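Side-chain contacts in putative oxidoreductase molybdopterin-binding subunit (PDB 4ZOH), which probably serves as the molybdenum-binding subunit of an oxidoreductase related to aldehyde oxidase and xanthine dehydrogenase, holding a pterin cytosine dinucleotide cofactor: residues I391-K394 with Y395-L399; G20-V23 with D24-E27; D292-S295 with G296-K299. One frame throughout, in Å; residues are numbered along the deposited sequence.

Interaction 1 of 3, residues I391-K394 with Y395-L399; sequences IGKK and YYDEL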
# COMPACT_ATOMS: atom_id res chain seq x y z
N ILE A 391 22.04 -19.54 -45.58
CA ILE A 391 22.78 -19.47 -44.32
C ILE A 391 22.43 -20.67 -43.42
O ILE A 391 23.30 -21.27 -42.78
CB ILE A 391 22.52 -18.13 -43.57
CG1 ILE A 391 23.25 -16.98 -44.27
CG2 ILE A 391 22.98 -18.23 -42.11
CD1 ILE A 391 22.71 -15.57 -43.99
N GLY A 392 21.15 -21.02 -43.37
CA GLY A 392 20.75 -22.09 -42.46
C GLY A 392 21.04 -23.49 -42.90
O GLY A 392 21.00 -24.44 -42.06
N LYS A 393 21.23 -23.66 -44.22
CA LYS A 393 21.61 -25.01 -44.76
C LYS A 393 22.92 -25.58 -44.11
O LYS A 393 23.03 -26.80 -43.87
CB LYS A 393 21.75 -24.96 -46.29
CG LYS A 393 21.67 -26.36 -46.91
CD LYS A 393 21.85 -26.22 -48.40
CE LYS A 393 21.46 -27.45 -49.20
NZ LYS A 393 21.19 -26.96 -50.60
N LYS A 394 23.88 -24.69 -43.85
CA LYS A 394 25.15 -25.09 -43.25
C LYS A 394 24.88 -25.85 -41.92
O LYS A 394 25.45 -26.92 -41.75
CB LYS A 394 26.21 -23.94 -43.23
CG LYS A 394 26.09 -22.82 -42.20
CD LYS A 394 26.88 -21.54 -42.52
CE LYS A 394 26.76 -21.09 -43.99
NZ LYS A 394 26.70 -19.60 -44.19
N TYR A 395 23.92 -25.40 -41.07
CA TYR A 395 23.53 -26.13 -39.82
C TYR A 395 22.75 -27.38 -40.08
O TYR A 395 22.84 -28.34 -39.33
CB TYR A 395 22.74 -25.25 -38.84
CG TYR A 395 23.49 -23.97 -38.48
CD1 TYR A 395 24.46 -23.95 -37.44
CD2 TYR A 395 23.26 -22.79 -39.20
CE1 TYR A 395 25.16 -22.76 -37.15
CE2 TYR A 395 23.96 -21.62 -38.93
CZ TYR A 395 24.89 -21.62 -37.90
OH TYR A 395 25.53 -20.44 -37.67
N TYR A 396 21.96 -27.39 -41.15
CA TYR A 396 21.20 -28.59 -41.52
C TYR A 396 22.16 -29.72 -41.91
O TYR A 396 21.99 -30.88 -41.49
CB TYR A 396 20.32 -28.26 -42.75
CG TYR A 396 19.59 -29.46 -43.29
CD1 TYR A 396 18.59 -30.10 -42.53
CD2 TYR A 396 19.86 -29.97 -44.57
CE1 TYR A 396 17.89 -31.20 -43.02
CE2 TYR A 396 19.16 -31.10 -45.06
CZ TYR A 396 18.18 -31.68 -44.29
OH TYR A 396 17.51 -32.78 -44.75
N ASP A 397 23.12 -29.36 -42.76
CA ASP A 397 24.19 -30.29 -43.19
C ASP A 397 24.98 -30.85 -42.02
O ASP A 397 25.13 -32.09 -41.97
CB ASP A 397 25.09 -29.65 -44.25
CG ASP A 397 24.35 -29.41 -45.53
OD1 ASP A 397 23.39 -30.18 -45.78
OD2 ASP A 397 24.63 -28.45 -46.25
N GLU A 398 25.41 -29.98 -41.09
CA GLU A 398 26.09 -30.45 -39.86
C GLU A 398 25.17 -31.39 -39.08
O GLU A 398 25.60 -32.51 -38.72
CB GLU A 398 26.54 -29.31 -38.94
CG GLU A 398 27.53 -28.28 -39.54
CD GLU A 398 28.10 -27.26 -38.53
OE1 GLU A 398 28.23 -27.63 -37.32
OE2 GLU A 398 28.44 -26.09 -38.92
N LEU A 399 23.91 -30.97 -38.84
CA LEU A 399 23.03 -31.84 -38.07
C LEU A 399 22.74 -33.16 -38.75
O LEU A 399 22.63 -34.20 -38.10
CB LEU A 399 21.72 -31.13 -37.70
CG LEU A 399 21.82 -29.95 -36.73
CD1 LEU A 399 20.44 -29.28 -36.61
CD2 LEU A 399 22.35 -30.40 -35.36
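One face of the Tyr395 ring carries the aliphatic stem of Lys394, with Lys394 CG 4.1 Å from Tyr395 CE2. At the ring edge, near its plane, lies the backbone carbonyl of Gly392, with Gly392 O 4.0 Å from Tyr395 CD2. Lysine and tyrosine run side by side and point the same way. For Lys394 this depends on a first torsion that lodges CG between its own backbone N and carbonyl carbon (chi1 77°); the chain beyond CG bends again, at its third and fourth torsions.

One turn round the helix, Lys393 and Asp397 cross at a slant. The contact is made low on the lysine: Lys393 CG is 3.7 Å from Asp397 OD2, while Lys393 NZ stands 5.7 Å from that oxygen and forms its salt bridge with Glu360 instead. Asp397 has CG turned beside its backbone N (chi1 -67°), which brings the carboxylate back against the preceding turn. There Asp397 OD2 comes to 3.3 Å from Lys393 O, two acceptors side by side with no bond between them. The same carbonyl is already used by the backbone, since Asp397 N donates to Lys393 O over 2.8 Å in a nearly straight bond. Glu398 repeats the pattern one residue on, its N bonded to Lys394 O and Glu398 CG packed against Lys394 O at 3.3 Å.

These residues belong to helix 385-401, which packs against both helix 358-365 and strands of a neighbouring sheet. Lys393 leans on Tyr359 and Leu363 of helix 358-365, and Tyr396 meets the ring of Tyr359 while its hydroxyl bonds Asp357. Facing the strands, Tyr395 stacks on Tyr654 of strand 651-655, and Tyr396 and Leu399 pack on Val406 of strand 405-412 and Leu572 of strand 568-577.

Interaction 2 of 3, residues G20-V23 with D24-E27; sequences GAYV and DDIE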
# COMPACT_ATOMS: atom_id res chain seq x y z
N GLY A 20 10.33 -7.40 -5.65
CA GLY A 20 9.16 -7.06 -6.47
C GLY A 20 7.87 -6.76 -5.66
O GLY A 20 7.82 -6.88 -4.41
N ALA A 21 6.82 -6.43 -6.39
CA ALA A 21 5.48 -6.32 -5.80
C ALA A 21 4.53 -6.72 -6.91
O ALA A 21 4.18 -5.93 -7.79
CB ALA A 21 5.19 -4.93 -5.22
N TYR A 22 4.19 -8.01 -6.87
CA TYR A 22 3.17 -8.55 -7.77
C TYR A 22 1.81 -8.29 -7.04
O TYR A 22 1.81 -7.93 -5.84
CB TYR A 22 3.38 -10.05 -7.99
CG TYR A 22 4.68 -10.34 -8.66
CD1 TYR A 22 4.74 -10.59 -10.02
CD2 TYR A 22 5.88 -10.40 -7.89
CE1 TYR A 22 6.01 -10.89 -10.64
CE2 TYR A 22 7.14 -10.69 -8.46
CZ TYR A 22 7.24 -10.92 -9.83
OH TYR A 22 8.52 -11.22 -10.39
N VAL A 23 0.71 -8.50 -7.74
CA VAL A 23 -0.61 -8.08 -7.20
C VAL A 23 -0.90 -8.61 -5.81
O VAL A 23 -1.44 -7.88 -4.98
CB VAL A 23 -1.80 -8.29 -8.21
CG1 VAL A 23 -2.14 -9.76 -8.38
CG2 VAL A 23 -3.04 -7.42 -7.79
N ASP A 24 -0.53 -9.87 -5.52
CA ASP A 24 -0.85 -10.43 -4.21
C ASP A 24 0.09 -9.98 -3.09
O ASP A 24 -0.19 -10.23 -1.88
CB ASP A 24 -0.98 -11.97 -4.23
CG ASP A 24 -1.80 -12.49 -3.07
OD1 ASP A 24 -2.70 -11.73 -2.63
OD2 ASP A 24 -1.60 -13.67 -2.63
N ASP A 25 1.15 -9.24 -3.47
CA ASP A 25 2.05 -8.64 -2.50
C ASP A 25 1.51 -7.29 -2.01
O ASP A 25 2.20 -6.61 -1.22
CB ASP A 25 3.43 -8.39 -3.11
CG ASP A 25 4.04 -9.66 -3.73
OD1 ASP A 25 3.73 -10.78 -3.31
OD2 ASP A 25 4.77 -9.46 -4.69
N ILE A 26 0.37 -6.86 -2.56
CA ILE A 26 -0.21 -5.57 -2.21
C ILE A 26 -1.38 -5.72 -1.27
O ILE A 26 -2.18 -6.61 -1.43
CB ILE A 26 -0.64 -4.74 -3.44
CG1 ILE A 26 0.53 -4.69 -4.44
CG2 ILE A 26 -1.00 -3.33 -2.97
CD1 ILE A 26 0.12 -4.23 -5.82
N GLU A 27 -1.44 -4.84 -0.27
CA GLU A 27 -2.48 -4.85 0.75
C GLU A 27 -2.99 -3.42 0.96
O GLU A 27 -2.22 -2.48 0.90
CB GLU A 27 -1.98 -5.36 2.13
CG GLU A 27 -1.63 -6.83 2.21
CD GLU A 27 -2.74 -7.74 1.71
OE1 GLU A 27 -3.92 -7.36 1.79
OE2 GLU A 27 -2.41 -8.85 1.22
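Two overlapping type I beta turns make the short 3-10 turn in which Tyr22 and Asp25 meet, in a loop of the hammerhead domain common to aldehyde oxidases and xanthine dehydrogenases. Asp25 N donates to Tyr22 O at 2.8 Å, and one residue on Ile26 N reaches Val23 O at 3.2 Å.

The side chain of Asp25 adds a bond in the reverse direction. Its CG is turned beside its own backbone N (chi1 -54°), which swings the carboxylate back to the start of the turn, where Tyr22 N donates to Asp25 OD2 at 2.7 Å. The N-H approaches from above the carboxylate plane, 41° out of it. That same oxygen, Asp25 OD2, also sits at the edge of the Tyr22 ring, in its plane, 3.5 Å from Tyr22 CD2, with ring and carboxylate almost perpendicular (87°). Asp25 OD2 further touches Ala21 CA at 3.4 Å. Outside the turn, the other oxygen, Asp25 OD1, pairs in a salt bridge with a basic side chain of another protein chain, to whose backbone the Tyr22 hydroxyl is also bonded. With an alanine in place of Asp25, Tyr22 N would probably be left without its acceptor and the basic group of the neighbouring chain without this salt bridge. Ile26 CB rests 3.6 Å from Val23 O.

The loop runs from helix 12-16 to strand 32-38, a member of the seven-stranded sheet. Val23 and Ile26 both lie on Tyr182 of strand 179-183. Asp24 is held by salt bridges to Lys240, on strand 239-241, and to Arg88, at the start of helix 88-95; Glu27 shares Lys240.

Interaction 3 of 3, residues D292-S295 with G296-K299; sequences DDES and GNVK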
# COMPACT_ATOMS: atom_id res chain seq x y z
N ASP A 292 -13.81 -12.14 -29.09
CA ASP A 292 -13.28 -11.14 -29.95
C ASP A 292 -11.69 -11.30 -30.14
O ASP A 292 -11.16 -11.06 -31.22
CB ASP A 292 -13.61 -9.78 -29.32
CG ASP A 292 -12.95 -8.61 -30.06
OD1 ASP A 292 -13.15 -8.42 -31.30
OD2 ASP A 292 -12.22 -7.86 -29.37
N ASP A 293 -10.98 -11.61 -29.05
CA ASP A 293 -9.51 -11.85 -29.01
C ASP A 293 -9.18 -13.01 -29.94
O ASP A 293 -8.49 -12.83 -30.93
CB ASP A 293 -9.14 -12.26 -27.56
CG ASP A 293 -7.64 -12.51 -27.36
OD1 ASP A 293 -6.85 -12.00 -28.18
OD2 ASP A 293 -7.30 -13.23 -26.38
N GLU A 294 -9.77 -14.16 -29.66
CA GLU A 294 -9.53 -15.36 -30.41
C GLU A 294 -10.01 -15.37 -31.86
O GLU A 294 -9.33 -15.92 -32.74
CB GLU A 294 -10.08 -16.59 -29.73
CG GLU A 294 -9.68 -17.84 -30.50
CD GLU A 294 -8.14 -18.09 -30.59
OE1 GLU A 294 -7.34 -17.33 -30.01
OE2 GLU A 294 -7.77 -19.05 -31.26
N SER A 295 -11.18 -14.78 -32.12
CA SER A 295 -11.62 -14.68 -33.50
C SER A 295 -10.63 -13.87 -34.40
O SER A 295 -10.43 -14.23 -35.57
CB SER A 295 -13.05 -14.12 -33.56
OG SER A 295 -13.30 -13.42 -34.77
N GLY A 296 -10.05 -12.77 -33.90
CA GLY A 296 -8.99 -12.08 -34.68
C GLY A 296 -7.82 -13.05 -34.98
O GLY A 296 -7.19 -12.99 -36.06
N ASN A 297 -7.54 -13.92 -34.00
CA ASN A 297 -6.47 -14.96 -34.12
C ASN A 297 -6.77 -16.04 -35.21
O ASN A 297 -5.84 -16.51 -35.89
CB ASN A 297 -6.24 -15.65 -32.76
CG ASN A 297 -5.66 -14.70 -31.73
OD1 ASN A 297 -5.26 -13.60 -32.07
ND2 ASN A 297 -5.55 -15.13 -30.51
N VAL A 298 -8.06 -16.38 -35.37
CA VAL A 298 -8.48 -17.30 -36.44
C VAL A 298 -8.06 -16.82 -37.82
O VAL A 298 -7.54 -17.60 -38.66
CB VAL A 298 -10.01 -17.64 -36.35
CG1 VAL A 298 -10.44 -18.45 -37.57
CG2 VAL A 298 -10.30 -18.40 -35.05
N LYS A 299 -8.23 -15.55 -38.01
CA LYS A 299 -7.83 -14.88 -39.19
C LYS A 299 -6.33 -14.91 -39.41
O LYS A 299 -5.89 -15.11 -40.55
CB LYS A 299 -8.34 -13.46 -39.17
CG LYS A 299 -9.88 -13.48 -39.15
CD LYS A 299 -10.41 -12.07 -39.14
CE LYS A 299 -11.85 -12.01 -38.71
NZ LYS A 299 -12.17 -10.57 -38.97
O HOH W 1 -6.00 -11.19 -30.82
O HOH W 2 -14.17 -11.36 -36.50
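Asn297 reaches back one helical turn to Glu294, and each of its atoms meets something on the way. Asn297 CB lies 3.1 Å from Glu294 O, against the backbone of the preceding turn. Asn297 CG is turned beside the residue's own backbone N (chi1 -67°) and stands 3.5 Å from Asp293 O. At the tip the amide divides its work. Asn297 ND2 donates to Glu294 OE1 over 2.9 Å, arriving from above the carboxylate plane, with the two flat groups almost perpendicular (89°); it also bonds Ser330 OG. Asn297 OD1 lies 2.8 Å from water 1, which is placed to donate to it and to Asp293 OD1 too, but more acceptors lie around this water than it has protons, so not all these bonds can be made at once.

The partners are themselves fixed from outside. Glu294 can meet the amide because its chain bends at the second torsion (chi2 62°), and its OE2 forms a salt bridge with Lys258. Asp293 OD2 accepts a hydrogen bond from Ser330 N, so the loop holding that serine binds both Asp293 and Asn297.

Round the helix, water 2 lies between Ser295 OG, 2.8 Å away, and Lys299 NZ, to which its bond is weak. Along the backbone, Val298 N bonds Glu294 O at 3.0 Å.

All this happens on helix 288-304, the connecting helix of a beta-alpha-beta crossover between the parallel neighbours strand 272-282 and strand 313-321, in the molybdopterin cofactor-binding region, with the side chain of Asp293 about 8 Å from the molybdenum.

How the interactions relate
The three contacts follow one another along the chain in the order 2, 3, 1 and do not touch. Interactions 2 and 3 come nearest, about 19 Å between closest atoms, and each approaches the redox centres: in interaction 2 the side chain of Tyr22 lies about 7 Å from an iron-sulfur cluster and about 10 Å from the pterin cytosine dinucleotide, whereas in interaction 3 the side chain of Asp293 lies about 8 Å from the molybdenum. Interaction 2 also borders another protein chain, probably the iron-sulfur subunit as in related enzymes. Interaction 1 is remote from the other two contacts, with nearest atoms about 28 Å from interaction 3 and about 33 Å from interaction 2.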